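Local structure of Nitrate/nitrite binding protein NrtA (Synechocystis sp., 2G29) at residues A[125-134]-A[206-215]; A[193-201]-A[214-223]. The protein binds nitrate in the periplasm as the solute-binding component of the NrtABCD ABC transporter, which takes up nitrate and probably also nitrite. All coordinates share one frame; numbering follows the deposited sequence.

Contact 1 of 2, residues A[125-134]-A[206-215]; sequences GQGIQLGNNY and ESFCVGEPWP. With NO3 (nitrate ion), chain B.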
ATOM      1  N   GLY A 125      -4.358   7.119   1.195  1.00 11.42           N
ATOM      2  CA  GLY A 125      -3.646   7.262   2.447  1.00 11.08           C
ATOM      3  C   GLY A 125      -2.168   7.205   2.565  1.00 10.61           C
ATOM      4  O   GLY A 125      -1.690   6.912   3.678  1.00 10.38           O
ATOM      5  N   GLN A 126      -1.455   7.495   1.482  1.00 11.06           N
ATOM      6  CA  GLN A 126      -0.007   7.529   1.560  1.00  9.75           C
ATOM      7  C   GLN A 126       0.335   9.008   1.372  1.00 10.00           C
ATOM      8  O   GLN A 126      -0.547   9.836   1.097  1.00 12.03           O
ATOM      9  CB  GLN A 126       0.626   6.646   0.474  1.00  9.38           C
ATOM     10  CG  GLN A 126      -0.126   5.307   0.251  1.00 10.30           C
ATOM     11  CD  GLN A 126      -0.227   4.423   1.501  1.00 10.19           C
ATOM     12  OE1 GLN A 126      -1.331   4.221   2.079  1.00 12.46           O
ATOM     13  NE2 GLN A 126       0.890   3.930   1.949  1.00  8.73           N
ATOM     14  N   GLY A 127       1.585   9.378   1.549  1.00 11.14           N
ATOM     15  CA  GLY A 127       1.911  10.786   1.401  1.00 11.46           C
ATOM     16  C   GLY A 127       3.228  11.046   0.722  1.00 11.23           C
ATOM     17  O   GLY A 127       4.149  10.225   0.821  1.00 10.57           O
ATOM     18  N   ILE A 128       3.318  12.174   0.015  1.00 11.24           N
ATOM     19  CA  ILE A 128       4.575  12.585  -0.601  1.00 10.12           C
ATOM     20  C   ILE A 128       5.007  13.831   0.168  1.00 11.10           C
ATOM     21  O   ILE A 128       4.254  14.826   0.237  1.00 11.59           O
ATOM     22  CB  ILE A 128       4.397  12.893  -2.109  1.00  9.67           C
ATOM     23  CG1 ILE A 128       4.069  11.580  -2.827  1.00 11.66           C
ATOM     24  CG2 ILE A 128       5.659  13.552  -2.671  1.00 12.82           C
ATOM     25  CD1 ILE A 128       3.815  11.712  -4.328  1.00 10.74           C
ATOM     26  N   GLN A 129       6.204  13.757   0.740  1.00 11.27           N
ATOM     27  CA  GLN A 129       6.765  14.814   1.547  1.00 11.07           C
ATOM     28  C   GLN A 129       8.005  15.404   0.920  1.00 11.26           C
ATOM     29  O   GLN A 129       8.674  14.786   0.089  1.00 11.42           O
ATOM     30  CB  GLN A 129       7.141  14.299   2.937  1.00 11.95           C
ATOM     31  CG  GLN A 129       5.933  13.920   3.791  1.00 12.88           C
ATOM     32  CD  GLN A 129       5.159  12.732   3.250  1.00 12.02           C
ATOM     33  OE1 GLN A 129       5.710  11.623   3.059  1.00 14.63           O
ATOM     34  NE2 GLN A 129       3.880  12.943   2.990  1.00  8.79           N
ATOM     35  N   LEU A 130       8.312  16.616   1.345  1.00 10.79           N
ATOM     36  CA  LEU A 130       9.520  17.333   0.890  1.00 10.72           C
ATOM     37  C   LEU A 130      10.291  17.827   2.114  1.00 13.78           C
ATOM     38  O   LEU A 130       9.696  18.124   3.151  1.00 13.25           O
ATOM     39  CB  LEU A 130       9.133  18.554   0.061  1.00 13.60           C
ATOM     40  CG  LEU A 130       8.755  18.167  -1.353  1.00 12.65           C
ATOM     41  CD1 LEU A 130       7.889  19.279  -1.992  1.00 13.53           C
ATOM     42  CD2 LEU A 130      10.012  17.895  -2.182  1.00 14.30           C
ATOM     43  N   GLY A 131      11.614  17.890   1.995  1.00 12.66           N
ATOM     44  CA  GLY A 131      12.395  18.429   3.097  1.00 14.43           C
ATOM     45  C   GLY A 131      12.135  19.930   3.261  1.00 14.96           C
ATOM     46  O   GLY A 131      11.587  20.586   2.369  1.00 14.49           O
ATOM     47  N   ASN A 132      12.521  20.472   4.412  1.00 15.43           N
ATOM     48  CA  ASN A 132      12.312  21.886   4.685  1.00 16.80           C
ATOM     49  C   ASN A 132      12.986  22.824   3.707  1.00 16.75           C
ATOM     50  O   ASN A 132      12.592  24.003   3.591  1.00 17.83           O
ATOM     51  CB  ASN A 132      12.773  22.234   6.092  1.00 15.54           C
ATOM     52  CG  ASN A 132      11.926  21.603   7.137  1.00 17.55           C
ATOM     53  OD1 ASN A 132      10.733  21.418   6.934  1.00 17.63           O
ATOM     54  ND2 ASN A 132      12.528  21.274   8.278  1.00 18.95           N
ATOM     55  N   ASN A 133      13.994  22.340   2.993  1.00 17.08           N
ATOM     56  CA  ASN A 133      14.659  23.209   2.017  1.00 18.16           C
ATOM     57  C   ASN A 133      13.731  23.602   0.872  1.00 18.74           C
ATOM     58  O   ASN A 133      14.075  24.467   0.063  1.00 19.78           O
ATOM     59  CB  ASN A 133      15.908  22.541   1.445  1.00 19.56           C
ATOM     60  CG  ASN A 133      17.020  22.465   2.449  1.00 20.45           C
ATOM     61  OD1 ASN A 133      17.051  23.243   3.404  1.00 22.75           O
ATOM     62  ND2 ASN A 133      17.946  21.541   2.251  1.00 20.65           N
ATOM     63  N   TYR A 134      12.545  22.991   0.801  1.00 16.36           N
ATOM     64  CA  TYR A 134      11.614  23.291  -0.285  1.00 15.19           C
ATOM     65  C   TYR A 134      10.411  24.071   0.190  1.00 14.85           C
ATOM     66  O   TYR A 134       9.458  24.283  -0.566  1.00 15.19           O
ATOM     67  CB  TYR A 134      11.166  21.977  -0.943  1.00 15.59           C
ATOM     68  CG  TYR A 134      12.318  21.242  -1.555  1.00 15.36           C
ATOM     69  CD1 TYR A 134      13.026  20.293  -0.829  1.00 16.12           C
ATOM     70  CD2 TYR A 134      12.762  21.561  -2.833  1.00 16.88           C
ATOM     71  CE1 TYR A 134      14.151  19.678  -1.347  1.00 14.51           C
ATOM     72  CE2 TYR A 134      13.873  20.973  -3.371  1.00 16.74           C
ATOM     73  CZ  TYR A 134      14.572  20.043  -2.639  1.00 16.13           C
ATOM     74  OH  TYR A 134      15.708  19.517  -3.163  1.00 16.16           O
ATOM     75  N   GLU A 206      15.667  14.337  -0.785  1.00 12.18           N
ATOM     76  CA  GLU A 206      14.963  15.612  -0.956  1.00 13.13           C
ATOM     77  C   GLU A 206      13.471  15.486  -0.771  1.00 11.41           C
ATOM     78  O   GLU A 206      12.794  16.430  -0.343  1.00 11.55           O
ATOM     79  CB  GLU A 206      15.163  16.161  -2.387  1.00 13.18           C
ATOM     80  CG  GLU A 206      16.614  16.284  -2.822  1.00 14.08           C
ATOM     81  CD  GLU A 206      17.462  17.061  -1.838  1.00 15.70           C
ATOM     82  OE1 GLU A 206      18.499  16.507  -1.402  1.00 17.50           O
ATOM     83  OE2 GLU A 206      17.076  18.187  -1.480  1.00 15.69           O
ATOM     84  N   SER A 207      12.960  14.301  -1.114  1.00 12.58           N
ATOM     85  CA  SER A 207      11.515  14.035  -1.082  1.00 11.82           C
ATOM     86  C   SER A 207      11.333  12.548  -0.802  1.00 11.76           C
ATOM     87  O   SER A 207      12.249  11.761  -1.034  1.00 11.70           O
ATOM     88  CB  SER A 207      10.903  14.382  -2.470  1.00 12.28           C
ATOM     89  OG  SER A 207       9.500  14.193  -2.514  1.00 11.61           O
ATOM     90  N   PHE A 208      10.144  12.171  -0.335  1.00 10.80           N
ATOM     91  CA  PHE A 208       9.880  10.770  -0.058  1.00 10.35           C
ATOM     92  C   PHE A 208       8.395  10.455  -0.064  1.00 10.04           C
ATOM     93  O   PHE A 208       7.555  11.332   0.175  1.00 10.85           O
ATOM     94  CB  PHE A 208      10.536  10.318   1.270  1.00 10.63           C
ATOM     95  CG  PHE A 208      10.018  11.012   2.524  1.00 10.37           C
ATOM     96  CD1 PHE A 208       9.127  10.343   3.366  1.00 10.47           C
ATOM     97  CD2 PHE A 208      10.509  12.273   2.932  1.00 11.55           C
ATOM     98  CE1 PHE A 208       8.747  10.920   4.612  1.00 11.35           C
ATOM     99  CE2 PHE A 208      10.128  12.827   4.145  1.00 12.53           C
ATOM    100  CZ  PHE A 208       9.236  12.143   5.000  1.00 13.40           C
ATOM    101  N   CYS A 209       8.075   9.192  -0.296  1.00 10.18           N
ATOM    102  CA  CYS A 209       6.696   8.739  -0.321  1.00 10.10           C
ATOM    103  C   CYS A 209       6.591   7.534   0.597  1.00 10.98           C
ATOM    104  O   CYS A 209       7.382   6.582   0.458  1.00 10.57           O
ATOM    105  CB  CYS A 209       6.302   8.374  -1.751  1.00 10.86           C
ATOM    106  SG  CYS A 209       4.573   7.906  -1.918  1.00 10.91           S
ATOM    107  N   VAL A 210       5.608   7.573   1.511  1.00 10.22           N
ATOM    108  CA  VAL A 210       5.451   6.520   2.531  1.00 11.05           C
ATOM    109  C   VAL A 210       4.013   6.599   3.069  1.00  9.80           C
ATOM    110  O   VAL A 210       3.367   7.623   2.953  1.00 10.30           O
ATOM    111  CB  VAL A 210       6.473   6.776   3.688  1.00 10.91           C
ATOM    112  CG1 VAL A 210       6.155   8.115   4.391  1.00 11.42           C
ATOM    113  CG2 VAL A 210       6.477   5.648   4.714  1.00 11.70           C
ATOM    114  N   GLY A 211       3.494   5.506   3.613  1.00  9.87           N
ATOM    115  CA  GLY A 211       2.130   5.563   4.142  1.00  9.46           C
ATOM    116  C   GLY A 211       2.024   6.102   5.563  1.00 10.23           C
ATOM    117  O   GLY A 211       3.030   6.278   6.286  1.00 10.84           O
ATOM    118  N   GLU A 212       0.779   6.434   5.949  1.00 10.33           N
ATOM    119  CA  GLU A 212       0.542   6.915   7.312  1.00 10.57           C
ATOM    120  C   GLU A 212       1.087   5.848   8.276  1.00  9.62           C
ATOM    121  O   GLU A 212       1.046   4.641   7.988  1.00 10.09           O
ATOM    122  CB  GLU A 212      -0.950   7.112   7.552  1.00 10.13           C
ATOM    123  CG  GLU A 212      -1.654   8.177   6.686  1.00  8.82           C
ATOM    124  CD  GLU A 212      -1.150   9.621   6.867  1.00  9.48           C
ATOM    125  OE1 GLU A 212      -0.313   9.899   7.771  1.00 11.68           O
ATOM    126  OE2 GLU A 212      -1.643  10.486   6.109  1.00 11.00           O
ATOM    127  N   PRO A 213       1.469   6.248   9.485  1.00  9.68           N
ATOM    128  CA  PRO A 213       1.428   7.599  10.070  1.00  9.74           C
ATOM    129  C   PRO A 213       2.626   8.500   9.773  1.00  9.69           C
ATOM    130  O   PRO A 213       2.697   9.622  10.280  1.00 11.01           O
ATOM    131  CB  PRO A 213       1.349   7.279  11.563  1.00 10.57           C
ATOM    132  CG  PRO A 213       2.382   6.131  11.680  1.00 10.17           C
ATOM    133  CD  PRO A 213       1.999   5.255  10.454  1.00  9.43           C
ATOM    134  N   TRP A 214       3.538   8.060   8.914  1.00 10.77           N
ATOM    135  CA  TRP A 214       4.764   8.835   8.757  1.00  9.57           C
ATOM    136  C   TRP A 214       4.665  10.220   8.138  1.00 10.89           C
ATOM    137  O   TRP A 214       5.450  11.095   8.522  1.00 10.50           O
ATOM    138  CB  TRP A 214       5.841   7.902   8.131  1.00 10.14           C
ATOM    139  CG  TRP A 214       5.893   6.554   8.834  1.00  9.74           C
ATOM    140  CD1 TRP A 214       5.413   5.360   8.339  1.00  9.61           C
ATOM    141  CD2 TRP A 214       6.334   6.267  10.187  1.00 10.25           C
ATOM    142  NE1 TRP A 214       5.531   4.368   9.274  1.00 10.68           N
ATOM    143  CE2 TRP A 214       6.094   4.896  10.414  1.00 10.44           C
ATOM    144  CE3 TRP A 214       6.897   7.042  11.218  1.00 10.63           C
ATOM    145  CZ2 TRP A 214       6.409   4.266  11.633  1.00 11.51           C
ATOM    146  CZ3 TRP A 214       7.209   6.421  12.442  1.00 10.30           C
ATOM    147  CH2 TRP A 214       6.965   5.048  12.630  1.00 11.43           C
ATOM    148  N   PRO A 215       3.696  10.459   7.219  1.00 10.57           N
ATOM    149  CA  PRO A 215       3.589  11.818   6.655  1.00 10.58           C
ATOM    150  C   PRO A 215       3.189  12.783   7.783  1.00 11.27           C
ATOM    151  O   PRO A 215       3.732  13.856   7.901  1.00 11.10           O
ATOM    152  CB  PRO A 215       2.473  11.668   5.620  1.00 10.74           C
ATOM    153  CG  PRO A 215       2.684  10.215   5.120  1.00 10.78           C
ATOM    154  CD  PRO A 215       2.895   9.491   6.444  1.00 12.03           C
TER
HETATM  155  N   NO3 B 700       4.378   2.339   3.276  1.00 13.58           N
HETATM  156  O1  NO3 B 700       3.040   2.609   3.328  1.00 11.55           O
HETATM  157  O2  NO3 B 700       5.447   3.118   3.566  1.00 13.12           O
HETATM  158  O3  NO3 B 700       4.756   0.959   2.769  1.00 12.31           O
HETATM  159  O   HOH W   1      16.927  18.608   1.179  1.00 25.50           O
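Q129 lays its CB over one face of the F208 ring, off centre toward the rim, 3.8 Å from the ring centroid: a CH-pi contact. The amide of Q129 stands steeply against that ring, the two planes 69° apart, and a bend at chi2 (66°) carries NE2 across to P215, whose CB it meets at 3.2 Å. At the other end the Y134 ring is met at its edge by E206 OE2 and G131 O, both near its plane; Y134 OH donates to E206 OE2 over a short 2.5 Å, arriving on the anti side of a carboxylate turned 73° from the ring.

Between these ends, strands 126-130 and 207-211 run antiparallel. G127 and V210 form one hydrogen-bonded pair, Q129 and F208 the next, with Q129 N reaching F208 O at 2.8 Å almost straight. Q129 O takes two donors from opposite faces of its plane, F208 N and S207 OG, the hydroxyl at 2.8 Å. On the face carrying I128, C209 and S207, I128 CG1 rests on C209 SG, and helix 166-177 covers the group through H167 and W174.

Where strand 126-130 begins and strand 207-211 finishes, the pair contributes to the nitrate site. G211 N donates to nitrate O2 at 3.1 Å and more weakly to O1, while Q126, another nitrate-binding residue, lies beside the ion; W73 and K240 also hydrogen-bond to it. E212 turns to a salt bridge with R299. G211 faces Q126 in a non-hydrogen-bonded pair, so its N-H is not spent on strand 126-130 and goes to the nitrate, whose charge K240 would probably offset. At the far end, the short Y134 OH bond would probably help stabilise the buried E206 carboxylate, with a water close to OE2.

Contact 2 of 2, residues A[193-201]-A[214-223]; sequences PAQMVANVK and WPLQTVNQGV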
ATOM      1  N   PRO A 193       9.866   1.966   5.585  1.00 10.29           N
ATOM      2  CA  PRO A 193       8.865   2.935   6.039  1.00 10.00           C
ATOM      3  C   PRO A 193       9.078   3.557   7.402  1.00 11.99           C
ATOM      4  O   PRO A 193       8.993   4.783   7.530  1.00 10.69           O
ATOM      5  CB  PRO A 193       7.550   2.150   5.963  1.00 10.40           C
ATOM      6  CG  PRO A 193       7.791   1.275   4.719  1.00  9.90           C
ATOM      7  CD  PRO A 193       9.241   0.788   4.954  1.00  9.82           C
ATOM      8  N   ALA A 194       9.380   2.728   8.407  1.00 11.70           N
ATOM      9  CA  ALA A 194       9.563   3.238   9.746  1.00 12.96           C
ATOM     10  C   ALA A 194      10.844   4.031   9.930  1.00 12.83           C
ATOM     11  O   ALA A 194      11.096   4.563  11.014  1.00 13.84           O
ATOM     12  CB  ALA A 194       9.512   2.084  10.729  1.00 13.76           C
ATOM     13  N   GLN A 195      11.668   4.115   8.884  1.00 11.68           N
ATOM     14  CA  GLN A 195      12.923   4.844   8.953  1.00 12.73           C
ATOM     15  C   GLN A 195      12.916   6.097   8.062  1.00 11.73           C
ATOM     16  O   GLN A 195      13.921   6.821   8.008  1.00 12.43           O
ATOM     17  CB  GLN A 195      14.091   3.944   8.529  1.00 13.72           C
ATOM     18  CG  GLN A 195      14.322   2.779   9.508  1.00 18.83           C
ATOM     19  CD  GLN A 195      15.344   1.770   9.000  1.00 22.71           C
ATOM     20  OE1 GLN A 195      16.349   2.136   8.370  1.00 26.47           O
ATOM     21  NE2 GLN A 195      15.101   0.488   9.281  1.00 26.77           N
ATOM     22  N   MET A 196      11.781   6.386   7.406  1.00 11.43           N
ATOM     23  CA  MET A 196      11.717   7.560   6.527  1.00 11.55           C
ATOM     24  C   MET A 196      11.945   8.868   7.284  1.00 11.22           C
ATOM     25  O   MET A 196      12.712   9.727   6.816  1.00 11.06           O
ATOM     26  CB  MET A 196      10.357   7.596   5.811  1.00 11.25           C
ATOM     27  CG  MET A 196      10.191   6.577   4.713  1.00 11.10           C
ATOM     28  SD  MET A 196      11.073   7.141   3.238  1.00 11.11           S
ATOM     29  CE  MET A 196      10.617   5.837   2.086  1.00 14.14           C
ATOM     30  N   VAL A 197      11.272   9.047   8.419  1.00 11.47           N
ATOM     31  CA  VAL A 197      11.421  10.275   9.189  1.00 13.29           C
ATOM     32  C   VAL A 197      12.882  10.468   9.652  1.00 13.31           C
ATOM     33  O   VAL A 197      13.449  11.565   9.497  1.00 16.06           O
ATOM     34  CB  VAL A 197      10.404  10.271  10.383  1.00 13.95           C
ATOM     35  CG1 VAL A 197      10.663  11.471  11.328  1.00 15.27           C
ATOM     36  CG2 VAL A 197       8.999  10.390   9.844  1.00 13.53           C
ATOM     37  N   ALA A 198      13.524   9.409  10.153  1.00 13.56           N
ATOM     38  CA  ALA A 198      14.918   9.544  10.612  1.00 14.08           C
ATOM     39  C   ALA A 198      15.837   9.927   9.463  1.00 15.50           C
ATOM     40  O   ALA A 198      16.802  10.695   9.639  1.00 16.72           O
ATOM     41  CB  ALA A 198      15.394   8.238  11.229  1.00 15.72           C
ATOM     42  N   ASN A 199      15.552   9.400   8.281  1.00 14.74           N
ATOM     43  CA  ASN A 199      16.372   9.710   7.121  1.00 14.93           C
ATOM     44  C   ASN A 199      16.204  11.139   6.630  1.00 15.44           C
ATOM     45  O   ASN A 199      17.204  11.791   6.302  1.00 16.11           O
ATOM     46  CB  ASN A 199      16.090   8.719   5.987  1.00 15.39           C
ATOM     47  CG  ASN A 199      16.944   7.483   6.098  1.00 17.50           C
ATOM     48  OD1 ASN A 199      17.998   7.397   5.466  1.00 19.54           O
ATOM     49  ND2 ASN A 199      16.529   6.538   6.930  1.00 16.07           N
ATOM     50  N   VAL A 200      14.976  11.660   6.602  1.00 15.35           N
ATOM     51  CA  VAL A 200      14.827  13.027   6.115  1.00 16.32           C
ATOM     52  C   VAL A 200      15.502  13.987   7.104  1.00 18.17           C
ATOM     53  O   VAL A 200      16.041  15.027   6.719  1.00 18.56           O
ATOM     54  CB  VAL A 200      13.326  13.411   5.801  1.00 17.00           C
ATOM     55  CG1 VAL A 200      12.539  13.663   7.063  1.00 17.21           C
ATOM     56  CG2 VAL A 200      13.303  14.632   4.845  1.00 16.79           C
ATOM     57  N   LYS A 201      15.531  13.595   8.368  1.00 18.56           N
ATOM     58  CA  LYS A 201      16.195  14.404   9.391  1.00 21.29           C
ATOM     59  C   LYS A 201      17.676  14.563   9.111  1.00 21.66           C
ATOM     60  O   LYS A 201      18.289  15.538   9.565  1.00 24.97           O
ATOM     61  CB  LYS A 201      15.986  13.792  10.777  1.00 22.00           C
ATOM     62  CG  LYS A 201      14.527  13.654  11.181  1.00 23.90           C
ATOM     63  CD  LYS A 201      14.391  12.987  12.541  1.00 28.15           C
ATOM     64  CE  LYS A 201      15.388  13.558  13.537  1.00 20.00           C
ATOM     65  NZ  LYS A 201      16.702  12.861  13.468  1.00 20.00           N
ATOM     66  N   TRP A 214       3.538   8.060   8.914  1.00 10.77           N
ATOM     67  CA  TRP A 214       4.764   8.835   8.757  1.00  9.57           C
ATOM     68  C   TRP A 214       4.665  10.220   8.138  1.00 10.89           C
ATOM     69  O   TRP A 214       5.450  11.095   8.522  1.00 10.50           O
ATOM     70  CB  TRP A 214       5.841   7.902   8.131  1.00 10.14           C
ATOM     71  CG  TRP A 214       5.893   6.554   8.834  1.00  9.74           C
ATOM     72  CD1 TRP A 214       5.413   5.360   8.339  1.00  9.61           C
ATOM     73  CD2 TRP A 214       6.334   6.267  10.187  1.00 10.25           C
ATOM     74  NE1 TRP A 214       5.531   4.368   9.274  1.00 10.68           N
ATOM     75  CE2 TRP A 214       6.094   4.896  10.414  1.00 10.44           C
ATOM     76  CE3 TRP A 214       6.897   7.042  11.218  1.00 10.63           C
ATOM     77  CZ2 TRP A 214       6.409   4.266  11.633  1.00 11.51           C
ATOM     78  CZ3 TRP A 214       7.209   6.421  12.442  1.00 10.30           C
ATOM     79  CH2 TRP A 214       6.965   5.048  12.630  1.00 11.43           C
ATOM     80  N   PRO A 215       3.696  10.459   7.219  1.00 10.57           N
ATOM     81  CA  PRO A 215       3.589  11.818   6.655  1.00 10.58           C
ATOM     82  C   PRO A 215       3.189  12.783   7.783  1.00 11.27           C
ATOM     83  O   PRO A 215       3.732  13.856   7.901  1.00 11.10           O
ATOM     84  CB  PRO A 215       2.473  11.668   5.620  1.00 10.74           C
ATOM     85  CG  PRO A 215       2.684  10.215   5.120  1.00 10.78           C
ATOM     86  CD  PRO A 215       2.895   9.491   6.444  1.00 12.03           C
ATOM     87  N   LEU A 216       2.222  12.401   8.612  1.00 10.39           N
ATOM     88  CA  LEU A 216       1.821  13.311   9.678  1.00 11.96           C
ATOM     89  C   LEU A 216       2.936  13.455  10.705  1.00 11.09           C
ATOM     90  O   LEU A 216       3.142  14.553  11.238  1.00 11.94           O
ATOM     91  CB  LEU A 216       0.527  12.832  10.349  1.00 11.82           C
ATOM     92  CG  LEU A 216       0.040  13.715  11.540  1.00 11.09           C
ATOM     93  CD1 LEU A 216      -0.067  15.189  11.164  1.00 11.67           C
ATOM     94  CD2 LEU A 216      -1.327  13.235  11.986  1.00 12.08           C
ATOM     95  N   GLN A 217       3.681  12.377  10.994  1.00 10.72           N
ATOM     96  CA  GLN A 217       4.737  12.505  11.965  1.00 10.65           C
ATOM     97  C   GLN A 217       5.782  13.486  11.438  1.00 10.85           C
ATOM     98  O   GLN A 217       6.371  14.248  12.190  1.00 10.99           O
ATOM     99  CB  GLN A 217       5.376  11.150  12.244  1.00 13.25           C
ATOM    100  CG  GLN A 217       6.548  11.308  13.218  1.00 12.10           C
ATOM    101  CD  GLN A 217       7.105   9.993  13.698  1.00 13.05           C
ATOM    102  OE1 GLN A 217       8.122   9.514  13.190  1.00 13.11           O
ATOM    103  NE2 GLN A 217       6.426   9.385  14.670  1.00 12.00           N
ATOM    104  N   THR A 218       6.014  13.461  10.130  1.00 11.11           N
ATOM    105  CA  THR A 218       6.988  14.377   9.523  1.00 11.34           C
ATOM    106  C   THR A 218       6.584  15.830   9.802  1.00 12.48           C
ATOM    107  O   THR A 218       7.439  16.666  10.177  1.00 10.55           O
ATOM    108  CB  THR A 218       7.026  14.163   8.000  1.00 12.57           C
ATOM    109  OG1 THR A 218       7.522  12.846   7.703  1.00 11.67           O
ATOM    110  CG2 THR A 218       7.937  15.170   7.344  1.00 12.39           C
ATOM    111  N   VAL A 219       5.288  16.109   9.595  1.00 11.94           N
ATOM    112  CA  VAL A 219       4.736  17.446   9.822  1.00 13.43           C
ATOM    113  C   VAL A 219       4.809  17.816  11.304  1.00 12.38           C
ATOM    114  O   VAL A 219       5.308  18.895  11.682  1.00 13.68           O
ATOM    115  CB  VAL A 219       3.275  17.499   9.331  1.00 13.28           C
ATOM    116  CG1 VAL A 219       2.582  18.791   9.821  1.00 14.29           C
ATOM    117  CG2 VAL A 219       3.226  17.452   7.797  1.00 13.52           C
ATOM    118  N   ASN A 220       4.357  16.912  12.161  1.00 11.69           N
ATOM    119  CA  ASN A 220       4.357  17.227  13.574  1.00 11.74           C
ATOM    120  C   ASN A 220       5.739  17.405  14.170  1.00 13.57           C
ATOM    121  O   ASN A 220       5.892  18.198  15.104  1.00 14.21           O
ATOM    122  CB  ASN A 220       3.552  16.176  14.375  1.00 11.59           C
ATOM    123  CG  ASN A 220       2.041  16.275  14.146  1.00 11.36           C
ATOM    124  OD1 ASN A 220       1.555  17.284  13.695  1.00 13.27           O
ATOM    125  ND2 ASN A 220       1.304  15.211  14.472  1.00 12.06           N
ATOM    126  N   GLN A 221       6.728  16.686  13.648  1.00 12.90           N
ATOM    127  CA  GLN A 221       8.083  16.859  14.150  1.00 14.03           C
ATOM    128  C   GLN A 221       8.774  18.063  13.510  1.00 15.04           C
ATOM    129  O   GLN A 221       9.860  18.455  13.935  1.00 16.38           O
ATOM    130  CB  GLN A 221       8.904  15.566  13.940  1.00 14.49           C
ATOM    131  CG  GLN A 221       8.431  14.452  14.856  1.00 14.48           C
ATOM    132  CD  GLN A 221       9.345  13.245  14.927  1.00 14.04           C
ATOM    133  OE1 GLN A 221       8.958  12.201  15.461  1.00 16.66           O
ATOM    134  NE2 GLN A 221      10.548  13.373  14.411  1.00 14.41           N
ATOM    135  N   GLY A 222       8.139  18.640  12.487  1.00 13.84           N
ATOM    136  CA  GLY A 222       8.699  19.799  11.811  1.00 15.95           C
ATOM    137  C   GLY A 222       9.926  19.515  10.983  1.00 15.38           C
ATOM    138  O   GLY A 222      10.747  20.411  10.776  1.00 19.58           O
ATOM    139  N   VAL A 223      10.060  18.286  10.497  1.00 15.02           N
ATOM    140  CA  VAL A 223      11.253  17.932   9.733  1.00 13.80           C
ATOM    141  C   VAL A 223      11.009  17.857   8.244  1.00 14.98           C
ATOM    142  O   VAL A 223      11.876  17.417   7.484  1.00 14.77           O
ATOM    143  CB  VAL A 223      11.883  16.599  10.229  1.00 14.81           C
ATOM    144  CG1 VAL A 223      12.305  16.780  11.692  1.00 15.44           C
ATOM    145  CG2 VAL A 223      10.887  15.450  10.105  1.00 16.23           C
TER
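W214 receives P193 and A194 over one face of its indole. P193 O lies above the plane toward the rim, 3.7 Å from W214 CD1, and A194 CA makes a CH-pi contact with the six-membered ring, 4.1 Å from its centroid; A194 CB touches CZ2 as well. W214 NE1 donates a hydrogen bond to A41 O. V197 CG2 approaches the same ring obliquely near CE3.

One turn on, Q217 extends from its helix with CG anti to the backbone N (chi1 177°), which brings OE1 to 3.6 Å from V197 CG2, while its NE2 is tied to D295. T218 turns OG1 back to W214 O, a 2.8 Å bond that shares this carbonyl with T218 N from the opposite face. The same OG1 rests against V197 CG2. Q221 then passes its NE2 beside V197 CG1, closing a hole in which V197 is the knob, set among W214, Q217, T218 and Q221.

The helix stops in a Schellman motif at G222, where positive phi turns the chain and V223 N bonds back to T218 O. V223 is thereby directed at helix 196-201: its CG2 packs on V200 CG1 at 3.9 Å, and its CG1 lies against the aliphatic CG of K201.

The two short helices cross at -40°, their axes 10.1 Å apart at closest approach. Side by side they lie against strand 207-211: M196, V200 and T218 all touch F208. Helix 196-201 links the parallel strands 187-190 and 207-211, a beta-alpha-beta crossover, and helix 214-221 then follows on the same side of the sheet.

Overall arrangement
Contacts 1 and 2 belong to the same lobe and interlock along the chain: helix 196-201, strand 207-211 and helix 214-221 succeed one another. Helix 214-221 serves both, P215 packing on Q129 in contact 1 and W214 facing segment 193-201 in contact 2. Contact 1 is the buried interior of a sheet, dominated by backbone hydrogen bonds and reaching the nitrate at one end. Contact 2 is the helical layer upon it, held by apolar and indole packing, with its outer side exposed at A194, K201 and Q221. They meet at F208, which contacts T218 OG1 and V200 CB, and probably through a hydrogen bond from N132 ND2 to G222 O.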